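Local coordinates for protein cysteine desulfurase (Thermococcus onnurineus, PDB 5B89) that probably catalyses the pyridoxal-phosphate-dependent transfer of sulfur from L-cysteine to a sulfur carrier, releasing L-alanine, at residues T43-T48 with S233-P238; G310-Q315 with F394-S399. One frame throughout, in Å; residues are numbered along the deposited sequence.

In the fold
Both contacts are buried, and neither is a surface contact. Contact 1 lies about 8 Å (centre to centre) from the middle of the chain, contact 2 about 16 Å. Contact 1 joins two loops at the cofactor, and its chemistry is polar, with hydroxyls, a histidine and backbone carbonyls. The second subunit also reaches it. Contact 2 joins helix 309-329 to the turn after strand 389-393, with an apolar Ile312-Val396 pair, a glutamine and a single hydrogen bond between its segments. They share no helix or strand, yet they touch: Tyr397 OH of contact 2 lies 3.0 Å from Leu47 N of contact 1, probably a hydrogen bond. Their centres are about 13 Å apart.

Contact 1 of 2, residues T43-T48 with S233-P238; sequences TATSLT and SGHKGP. With PLP (pyridoxal-5'-phosphate), chain G; ALA (alanine), chain H.
Part of the pyridoxal-phosphate site of this class-V aminotransferase-family enzyme is formed where Thr45 and Ser46 of loop 43-48 meet His235 and Lys236 of loop 233-238, which carries the lysine bound to the cofactor. The His235 ring bridges protein and cofactor. One side of its rim faces Thr45, whose OG1 is hydrogen-bonded to His235 ND1 at 2.7 Å. At another point of the edge His235 NE2 donates to PLP O1P at 2.9 Å. Ala44 O also lies at the ring edge, in its plane. With chi1 at 70°, CG of His235 sits between the backbone N and the carbonyl carbon, which directs the ring to both partners. With an alanine in place of His235, Thr45 OG1 is likely to lose its ring partner and the phosphate one N-H donor. Ser46 N donates almost straight (169°) to His235 O at 3.0 Å, in the carbonyl plane. The Ser46 hydroxyl lies close to two carbonyl oxygens, those of His235 and Lys236. Arg64 of the second subunit also binds Thr45 OG1, so the dimer interface reaches this site. Ser233 OG also reaches the phosphate. Thr43 and Ala44 line the pocket of the bound alanine, and Thr43 O is 3.4 Å from the ligand CA. Lys236 runs extended beyond CG, past Thr43 O, and its NZ is joined covalently to PLP C4A at 1.4 Å.

Contact 2 of 2, residues G310-Q315 with F394-S399; sequences GRIERQ and FHVYNS
Arg311 begins the contact with its backbone: its O lies 4.3 Å from Val396 CG2, while its guanidinium binds Ile307 O and Ala19 O. One residue on in helix 309-329, Ile312 packs on the type I turn His395-Asn398, which links strand 389-393 to helix 400-415. Ile312 CG1 meets Val396 CB at 3.8 Å, and the two side chains cross at about a right angle. Ile312 CG2, anti to the backbone N, leads instead to the His395 ring, 3.9 Å from His395 NE2. Ile304 and Ile307 of helix 291-307 also pack on Ile312, so this side chain is held between that helix and the turn. A turn of helix later, Gln315 points at the turn. Its CB touches Val396 CG2, and its CG passes 3.7 Å from Val396 O. The chain then bends at chi2 (71°), which brings the amide to Asn398. There Gln315 NE2 donates to Asn398 O at 2.8 Å, with a 156° angle at the hydrogen. The acceptor lies in the amide plane and the donor in the carbonyl plane. The turn is braced from within: His395 N donates to Asn398 OD1 at 2.9 Å. Ser399 then N-caps helix 400-415 through Glu402 N. About half of this joint is thus apolar, Ile312 on Val396, and much of the rest is Gln315, whose one amide bond satisfies Asn398 O, whereas the buried Val396 O has no polar partner in the model.

Contact 1 of 2, residues T43-T48 with S233-P238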
loop_
_atom_site.group_PDB
_atom_site.type_symbol
_atom_site.label_atom_id
_atom_site.label_comp_id
_atom_site.label_asym_id
_atom_site.label_seq_id
_atom_site.Cartn_x
_atom_site.Cartn_y
_atom_site.Cartn_z
ATOM N N THR B 43 -0.628 -16.607 11.594
ATOM C CA THR B 43 -1.298 -15.387 12.120
ATOM C C THR B 43 -0.512 -14.185 11.660
ATOM O O THR B 43 -1.144 -13.111 11.359
ATOM C CB THR B 43 -1.469 -15.480 13.615
ATOM O OG1 THR B 43 -2.425 -16.535 13.813
ATOM C CG2 THR B 43 -2.044 -14.245 14.177
ATOM N N ALA B 44 0.835 -14.261 11.571
ATOM C CA ALA B 44 1.665 -13.156 11.164
ATOM C C ALA B 44 1.527 -12.957 9.680
ATOM O O ALA B 44 1.334 -11.802 9.232
ATOM C CB ALA B 44 3.092 -13.355 11.529
ATOM N N THR B 45 1.609 -14.028 8.944
ATOM C CA THR B 45 1.445 -13.982 7.515
ATOM C C THR B 45 1.381 -15.425 7.012
ATOM O O THR B 45 1.930 -16.266 7.596
ATOM C CB THR B 45 2.578 -13.166 6.816
ATOM O OG1 THR B 45 2.135 -12.627 5.587
ATOM C CG2 THR B 45 3.796 -14.002 6.572
ATOM N N SER B 46 0.668 -15.646 5.941
ATOM C CA SER B 46 0.627 -16.975 5.376
ATOM C C SER B 46 1.767 -17.222 4.411
ATOM O O SER B 46 2.424 -16.327 4.028
ATOM C CB SER B 46 -0.680 -17.187 4.600
ATOM O OG SER B 46 -0.827 -16.272 3.544
ATOM N N LEU B 47 1.960 -18.483 4.052
ATOM C CA LEU B 47 2.869 -18.864 3.009
ATOM C C LEU B 47 2.028 -18.667 1.743
ATOM O O LEU B 47 0.869 -18.626 1.792
ATOM C CB LEU B 47 3.305 -20.326 3.131
ATOM C CG LEU B 47 4.117 -20.572 4.372
ATOM C CD1 LEU B 47 4.515 -22.047 4.398
ATOM C CD2 LEU B 47 5.353 -19.699 4.350
ATOM N N THR B 48 2.676 -18.527 0.619
ATOM C CA THR B 48 2.032 -18.179 -0.624
ATOM C C THR B 48 2.169 -19.271 -1.686
ATOM O O THR B 48 3.218 -19.635 -1.996
ATOM C CB THR B 48 2.684 -16.869 -1.148
ATOM O OG1 THR B 48 2.723 -15.880 -0.115
ATOM C CG2 THR B 48 1.967 -16.330 -2.362
ATOM N N SER B 233 -6.616 -8.265 5.512
ATOM C CA SER B 233 -5.275 -8.201 4.852
ATOM C C SER B 233 -5.088 -9.331 3.899
ATOM O O SER B 233 -5.308 -10.501 4.295
ATOM C CB SER B 233 -4.115 -8.285 5.868
ATOM O OG SER B 233 -4.135 -7.078 6.718
ATOM N N GLY B 234 -4.640 -9.077 2.668
ATOM C CA GLY B 234 -4.406 -10.153 1.742
ATOM C C GLY B 234 -3.352 -11.132 2.090
ATOM O O GLY B 234 -3.458 -12.303 1.737
ATOM N N HIS B 235 -2.358 -10.705 2.846
ATOM C CA HIS B 235 -1.205 -11.561 3.156
ATOM C C HIS B 235 -1.373 -12.614 4.219
ATOM O O HIS B 235 -0.543 -13.411 4.442
ATOM C CB HIS B 235 0.026 -10.729 3.497
ATOM C CG HIS B 235 -0.058 -10.012 4.803
ATOM N ND1 HIS B 235 0.457 -10.538 5.950
ATOM C CD2 HIS B 235 -0.602 -8.829 5.147
ATOM C CE1 HIS B 235 0.227 -9.718 6.945
ATOM N NE2 HIS B 235 -0.407 -8.665 6.487
ATOM N N LYS B 236 -2.515 -12.536 4.855
ATOM C CA LYS B 236 -2.871 -13.471 5.910
ATOM C C LYS B 236 -3.663 -14.661 5.373
ATOM O O LYS B 236 -3.200 -15.264 4.497
ATOM C CB LYS B 236 -3.553 -12.745 7.071
ATOM C CG LYS B 236 -2.565 -11.835 7.843
ATOM C CD LYS B 236 -3.172 -11.048 8.970
ATOM C CE LYS B 236 -2.147 -10.168 9.702
ATOM N NZ LYS B 236 -2.666 -10.055 11.070
ATOM N N GLY B 237 -4.846 -14.966 5.913
ATOM C CA GLY B 237 -5.505 -16.131 5.489
ATOM C C GLY B 237 -5.807 -16.274 4.015
ATOM O O GLY B 237 -5.882 -17.392 3.479
ATOM N N PRO B 238 -6.058 -15.165 3.274
ATOM C CA PRO B 238 -6.395 -15.291 1.850
ATOM C C PRO B 238 -5.241 -15.811 0.952
ATOM O O PRO B 238 -5.478 -15.954 -0.253
ATOM C CB PRO B 238 -6.774 -13.848 1.407
ATOM C CG PRO B 238 -7.309 -13.255 2.657
ATOM C CD PRO B 238 -6.429 -13.813 3.752
HETATM N N1 PLP G . -5.972 -7.083 13.415
HETATM C C2 PLP G . -5.809 -8.410 13.675
HETATM C C2A PLP G . -6.833 -9.179 14.480
HETATM C C3 PLP G . -4.627 -9.004 13.197
HETATM O O3 PLP G . -4.417 -10.325 13.424
HETATM C C4 PLP G . -3.714 -8.253 12.413
HETATM C C4A PLP G . -2.379 -8.965 11.958
HETATM C C5 PLP G . -4.024 -6.897 12.132
HETATM C C6 PLP G . -5.152 -6.302 12.654
HETATM C C5A PLP G . -3.019 -6.076 11.329
HETATM O O4P PLP G . -2.971 -6.592 9.964
HETATM P P PLP G . -1.910 -5.872 9.096
HETATM O O1P PLP G . -1.968 -6.591 7.835
HETATM O O2P PLP G . -0.579 -6.076 9.824
HETATM O O3P PLP G . -2.246 -4.455 9.038
HETATM N N ALA H . -1.728 -9.610 13.180
HETATM C CA ALA H . -0.343 -10.276 13.024
HETATM C C ALA H . 0.377 -10.774 14.299
HETATM O O ALA H . -0.356 -10.957 15.300
HETATM C CB ALA H . 0.715 -9.475 12.239
HETATM O OXT ALA H . 1.613 -11.124 14.391
#

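Contact 2 of 2, residues G310-Q315 with F394-S399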
loop_
_atom_site.group_PDB
_atom_site.type_symbol
_atom_site.label_atom_id
_atom_site.label_comp_id
_atom_site.label_asym_id
_atom_site.label_seq_id
_atom_site.Cartn_x
_atom_site.Cartn_y
_atom_site.Cartn_z
ATOM N N GLY B 310 -14.900 -24.429 4.261
ATOM C CA GLY B 310 -15.278 -25.493 5.170
ATOM C C GLY B 310 -14.168 -26.485 5.432
ATOM O O GLY B 310 -13.973 -26.905 6.522
ATOM N N ARG B 311 -13.464 -26.831 4.384
ATOM C CA ARG B 311 -12.353 -27.718 4.540
ATOM C C ARG B 311 -11.225 -27.051 5.330
ATOM O O ARG B 311 -10.587 -27.653 6.057
ATOM C CB ARG B 311 -11.812 -28.109 3.201
ATOM C CG ARG B 311 -12.722 -28.946 2.353
ATOM C CD ARG B 311 -11.883 -29.480 1.203
ATOM N NE ARG B 311 -12.605 -30.272 0.230
ATOM C CZ ARG B 311 -12.571 -30.127 -1.079
ATOM N NH1 ARG B 311 -11.931 -29.149 -1.638
ATOM N NH2 ARG B 311 -13.222 -30.964 -1.853
ATOM N N ILE B 312 -11.012 -25.762 5.093
ATOM C CA ILE B 312 -10.001 -25.045 5.797
ATOM C C ILE B 312 -10.283 -25.053 7.326
ATOM O O ILE B 312 -9.466 -25.358 8.187
ATOM C CB ILE B 312 -9.854 -23.571 5.280
ATOM C CG1 ILE B 312 -9.248 -23.582 3.837
ATOM C CG2 ILE B 312 -9.028 -22.705 6.171
ATOM C CD1 ILE B 312 -9.503 -22.381 3.043
ATOM N N GLU B 313 -11.524 -24.684 7.623
ATOM C CA GLU B 313 -11.939 -24.627 9.073
ATOM C C GLU B 313 -11.808 -26.004 9.756
ATOM O O GLU B 313 -11.284 -26.120 10.847
ATOM C CB GLU B 313 -13.392 -24.166 9.214
ATOM C CG GLU B 313 -13.701 -22.823 8.626
ATOM C CD GLU B 313 -15.163 -22.391 8.717
ATOM O OE1 GLU B 313 -15.649 -22.580 9.836
ATOM O OE2 GLU B 313 -15.743 -21.792 7.722
ATOM N N ARG B 314 -12.202 -27.034 9.023
ATOM C CA ARG B 314 -12.121 -28.426 9.551
ATOM C C ARG B 314 -10.695 -28.885 9.788
ATOM O O ARG B 314 -10.368 -29.454 10.859
ATOM C CB ARG B 314 -12.863 -29.369 8.653
ATOM C CG ARG B 314 -14.356 -29.071 8.870
ATOM C CD ARG B 314 -15.329 -30.100 8.270
ATOM N NE ARG B 314 -15.380 -30.128 6.792
ATOM C CZ ARG B 314 -16.076 -29.283 6.039
ATOM N NH1 ARG B 314 -16.871 -28.331 6.588
ATOM N NH2 ARG B 314 -16.016 -29.437 4.709
ATOM N N GLN B 315 -9.790 -28.596 8.830
ATOM C CA GLN B 315 -8.449 -28.967 9.014
ATOM C C GLN B 315 -7.827 -28.285 10.184
ATOM O O GLN B 315 -7.108 -28.797 10.984
ATOM C CB GLN B 315 -7.639 -28.739 7.707
ATOM C CG GLN B 315 -6.161 -29.006 7.814
ATOM C CD GLN B 315 -5.747 -30.483 7.955
ATOM O OE1 GLN B 315 -6.645 -31.360 8.022
ATOM N NE2 GLN B 315 -4.508 -30.724 8.096
ATOM N N PHE B 394 -1.984 -21.805 12.470
ATOM C CA PHE B 394 -2.142 -22.666 11.338
ATOM C C PHE B 394 -2.915 -22.208 10.120
ATOM O O PHE B 394 -3.628 -21.267 10.171
ATOM C CB PHE B 394 -2.892 -23.916 11.847
ATOM C CG PHE B 394 -2.327 -24.539 13.105
ATOM C CD1 PHE B 394 -1.074 -25.081 13.140
ATOM C CD2 PHE B 394 -3.116 -24.642 14.240
ATOM C CE1 PHE B 394 -0.591 -25.661 14.295
ATOM C CE2 PHE B 394 -2.637 -25.209 15.387
ATOM C CZ PHE B 394 -1.375 -25.724 15.413
ATOM N N HIS B 395 -2.738 -22.979 9.055
ATOM C CA HIS B 395 -3.501 -22.870 7.842
ATOM C C HIS B 395 -3.764 -24.309 7.334
ATOM O O HIS B 395 -3.294 -25.229 7.867
ATOM C CB HIS B 395 -2.930 -21.940 6.749
ATOM C CG HIS B 395 -3.998 -21.267 5.950
ATOM N ND1 HIS B 395 -3.912 -19.985 5.450
ATOM C CD2 HIS B 395 -5.205 -21.724 5.594
ATOM C CE1 HIS B 395 -5.051 -19.685 4.854
ATOM N NE2 HIS B 395 -5.848 -20.718 4.951
ATOM N N VAL B 396 -4.542 -24.393 6.281
ATOM C CA VAL B 396 -4.976 -25.646 5.681
ATOM C C VAL B 396 -3.867 -26.557 5.210
ATOM O O VAL B 396 -4.059 -27.721 5.109
ATOM C CB VAL B 396 -6.052 -25.397 4.590
ATOM C CG1 VAL B 396 -5.459 -24.756 3.360
ATOM C CG2 VAL B 396 -6.805 -26.676 4.238
ATOM N N TYR B 397 -2.720 -25.981 4.929
ATOM C CA TYR B 397 -1.546 -26.722 4.490
ATOM C C TYR B 397 -0.732 -27.349 5.613
ATOM O O TYR B 397 0.097 -28.103 5.367
ATOM C CB TYR B 397 -0.631 -25.878 3.567
ATOM C CG TYR B 397 -0.362 -24.473 4.030
ATOM C CD1 TYR B 397 0.469 -24.207 5.058
ATOM C CD2 TYR B 397 -0.965 -23.432 3.407
ATOM C CE1 TYR B 397 0.698 -22.922 5.461
ATOM C CE2 TYR B 397 -0.763 -22.147 3.803
ATOM C CZ TYR B 397 0.062 -21.911 4.819
ATOM O OH TYR B 397 0.203 -20.604 5.182
ATOM N N ASN B 398 -0.985 -26.982 6.839
ATOM C CA ASN B 398 -0.400 -27.592 7.992
ATOM C C ASN B 398 -1.057 -28.958 8.269
ATOM O O ASN B 398 -2.133 -29.224 7.908
ATOM C CB ASN B 398 -0.404 -26.718 9.229
ATOM C CG ASN B 398 0.404 -25.482 9.090
ATOM O OD1 ASN B 398 -0.163 -24.370 9.267
ATOM N ND2 ASN B 398 1.708 -25.600 8.781
ATOM N N SER B 399 -0.204 -29.882 8.740
ATOM C CA SER B 399 -0.600 -31.305 8.904
ATOM C C SER B 399 -0.492 -31.778 10.365
ATOM O O SER B 399 0.240 -31.294 11.198
ATOM C CB SER B 399 0.388 -32.187 8.051
ATOM O OG SER B 399 1.638 -32.250 8.639
#